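Local atomic coordinates of sugar fermentation stimulation protein homolog (Pyrococcus furiosus, PDB entry 4DAV), a protein that probably binds DNA, joining an OB-like N-terminal domain to a nuclease-like domain of the PD-(D/E)XK class. Residues T40-E45 and D147-R152. The protein carries 1 engineered substitution. Sequence-based numbering, arbitrary orientation.
Sequences TGRLNE and DCPSVR. With nucleotides of chain D.
The carboxylate of D147 spreads across two consecutive backbone amides of the facing loop, and R42 gives it one of these N-H groups while its side chain runs along C148 and P149. OD1 of D147 accepts from N of R42 at 3.2 Å, with an N-H...O angle of 161°; the donor sits on the syn side, 25° out of the carboxylate plane. OD2 of D147 takes a weak bond from N of L43 at 3.4 Å. Aspartate suits this place because its short side chain, with CG between its backbone N and carbonyl carbon (chi1 67°), offers one oxygen to each N-H. Replacing this aspartate by an alanine is likely to strip both loop amides of these acceptors. CA of G41 approaches OD1 of D147 to 3.9 Å. OE1 of E45 lies 4.4 Å from OD2 of D147, a like-charged neighbour that may raise the acid's proton affinity, whereas the two amides should favour its charged form. R42 runs extended from CG to NE and lays one guanidinium face over C148, whose CB is 3.4 Å from NE; CD of P149 approaches NH2 over the same face. A long, flat-ended arginine can thus cover this pair while its main chain serves D147. S150 N-caps helix 151-165, its OG accepting from N of G153. Two residues on, NH1 of R152 bonds weakly to O5' of DC11 of chain D at 3.3 Å; OP2 of DC11 lies over the guanidinium face, unusually close (2.8 Å from NH1) and doubtful as a bond. DNA sugars pack on R152 and T40. The contact thus ties an OB-domain loop to the loop leading into helix 151-165 of the PD-(D/E)XK-like domain, a surface domain junction beside bound DNA.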
loop_
_atom_site.group_PDB
_atom_site.type_symbol
_atom_site.label_atom_id
_atom_site.label_comp_id
_atom_site.label_asym_id
_atom_site.label_seq_id
_atom_site.Cartn_x
_atom_site.Cartn_y
_atom_site.Cartn_z
ATOM N N THR A 40 8.376 4.803 1.832
ATOM C CA THR A 40 9.851 4.858 1.725
ATOM C C THR A 40 10.358 4.646 0.285
ATOM O O THR A 40 11.458 5.119 -0.081
ATOM C CB THR A 40 10.545 3.890 2.721
ATOM O OG1 THR A 40 9.579 2.986 3.280
ATOM C CG2 THR A 40 11.168 4.680 3.849
ATOM N N GLY A 41 9.544 3.984 -0.537
ATOM C CA GLY A 41 9.858 3.786 -1.950
ATOM C C GLY A 41 10.300 5.031 -2.688
ATOM O O GLY A 41 10.064 6.163 -2.251
ATOM N N ARG A 42 10.924 4.825 -3.843
ATOM C CA ARG A 42 11.474 5.933 -4.603
ATOM C C ARG A 42 10.375 6.741 -5.284
ATOM O O ARG A 42 10.478 7.963 -5.330
ATOM C CB ARG A 42 12.488 5.438 -5.635
ATOM C CG ARG A 42 13.679 4.684 -5.026
ATOM C CD ARG A 42 14.633 4.132 -6.095
ATOM N NE ARG A 42 15.816 3.536 -5.472
ATOM C CZ ARG A 42 16.716 2.762 -6.088
ATOM N NH1 ARG A 42 16.601 2.460 -7.385
ATOM N NH2 ARG A 42 17.741 2.280 -5.394
ATOM N N LEU A 43 9.347 6.079 -5.819
ATOM C CA LEU A 43 8.224 6.775 -6.474
ATOM C C LEU A 43 8.692 7.757 -7.565
ATOM O O LEU A 43 7.999 8.740 -7.866
ATOM C CB LEU A 43 7.366 7.532 -5.436
ATOM C CG LEU A 43 6.149 6.899 -4.754
ATOM C CD1 LEU A 43 6.118 5.369 -4.797
ATOM C CD2 LEU A 43 6.051 7.412 -3.309
ATOM N N ASN A 44 9.853 7.474 -8.153
ATOM C CA ASN A 44 10.443 8.302 -9.206
ATOM C C ASN A 44 9.453 8.542 -10.346
ATOM O O ASN A 44 9.429 9.611 -10.927
ATOM C CB ASN A 44 11.721 7.644 -9.774
ATOM C CG ASN A 44 12.800 7.469 -8.741
ATOM O OD1 ASN A 44 13.423 6.404 -8.648
ATOM N ND2 ASN A 44 13.038 8.509 -7.948
ATOM N N GLU A 45 8.622 7.551 -10.651
ATOM C CA GLU A 45 7.578 7.730 -11.670
ATOM C C GLU A 45 6.474 8.756 -11.258
ATOM O O GLU A 45 5.740 9.262 -12.097
ATOM C CB GLU A 45 6.981 6.364 -12.078
ATOM C CG GLU A 45 5.990 5.692 -11.098
ATOM C CD GLU A 45 6.642 4.931 -9.938
ATOM O OE1 GLU A 45 7.804 5.205 -9.592
ATOM O OE2 GLU A 45 5.969 4.071 -9.335
ATOM N N ASP A 147 9.853 -1.094 -6.153
ATOM C CA ASP A 147 10.489 -0.216 -7.151
ATOM C C ASP A 147 11.951 0.091 -6.788
ATOM O O ASP A 147 12.583 0.970 -7.381
ATOM C CB ASP A 147 9.669 1.079 -7.365
ATOM C CG ASP A 147 9.643 1.993 -6.143
ATOM O OD1 ASP A 147 10.589 1.969 -5.337
ATOM O OD2 ASP A 147 8.665 2.756 -5.994
ATOM N N CYS A 148 12.467 -0.647 -5.810
ATOM C CA CYS A 148 13.816 -0.465 -5.303
ATOM C C CYS A 148 14.092 -1.625 -4.355
ATOM O O CYS A 148 13.155 -2.290 -3.918
ATOM C CB CYS A 148 13.939 0.873 -4.567
ATOM S SG CYS A 148 12.927 0.979 -3.082
ATOM N N PRO A 149 15.371 -1.887 -4.037
ATOM C CA PRO A 149 15.662 -3.003 -3.136
ATOM C C PRO A 149 15.216 -2.730 -1.699
ATOM O O PRO A 149 15.598 -1.709 -1.124
ATOM C CB PRO A 149 17.190 -3.128 -3.214
ATOM C CG PRO A 149 17.663 -1.773 -3.593
ATOM C CD PRO A 149 16.606 -1.231 -4.513
ATOM N N SER A 150 14.406 -3.632 -1.142
ATOM C CA SER A 150 13.969 -3.541 0.257
ATOM C C SER A 150 14.480 -4.730 1.063
ATOM O O SER A 150 13.879 -5.812 1.069
ATOM C CB SER A 150 12.442 -3.449 0.365
ATOM O OG SER A 150 12.046 -3.122 1.695
ATOM N N VAL A 151 15.598 -4.508 1.745
ATOM C CA VAL A 151 16.171 -5.496 2.642
ATOM C C VAL A 151 15.196 -5.746 3.790
ATOM O O VAL A 151 15.064 -6.873 4.263
ATOM C CB VAL A 151 17.550 -5.050 3.197
ATOM C CG1 VAL A 151 18.257 -6.223 3.858
ATOM C CG2 VAL A 151 18.425 -4.475 2.083
ATOM N N ARG A 152 14.503 -4.696 4.223
ATOM C CA ARG A 152 13.442 -4.837 5.228
ATOM C C ARG A 152 12.324 -5.736 4.704
ATOM O O ARG A 152 11.778 -6.554 5.445
ATOM C CB ARG A 152 12.882 -3.463 5.631
ATOM C CG ARG A 152 11.970 -3.493 6.857
ATOM C CD ARG A 152 12.038 -2.199 7.691
ATOM N NE ARG A 152 13.335 -2.030 8.360
ATOM C CZ ARG A 152 13.547 -1.336 9.485
ATOM N NH1 ARG A 152 12.553 -0.733 10.127
ATOM N NH2 ARG A 152 14.775 -1.264 9.996
ATOM P P DC D 11 10.681 -3.672 11.327
ATOM O OP1 DC D 11 10.017 -4.964 11.029
ATOM O OP2 DC D 11 12.069 -3.411 10.891
ATOM O "O5'" DC D 11 9.768 -2.476 10.771
ATOM C "C5'" DC D 11 8.397 -2.477 11.117
ATOM C "C4'" DC D 11 7.720 -1.211 10.636
ATOM O "O4'" DC D 11 8.148 -0.085 11.453
ATOM C "C3'" DC D 11 8.017 -0.844 9.180
ATOM O "O3'" DC D 11 6.781 -0.596 8.511
ATOM C "C2'" DC D 11 8.882 0.406 9.300
ATOM C "C1'" DC D 11 8.336 1.016 10.591
ATOM N N1 DC D 11 9.201 2.077 11.245
ATOM C C2 DC D 11 8.603 3.265 11.674
ATOM O O2 DC D 11 7.388 3.423 11.527
ATOM N N3 DC D 11 9.371 4.222 12.243
ATOM C C4 DC D 11 10.684 4.042 12.412
ATOM N N4 DC D 11 11.366 5.029 12.992
ATOM C C5 DC D 11 11.325 2.844 11.987
ATOM C C6 DC D 11 10.549 1.904 11.416
#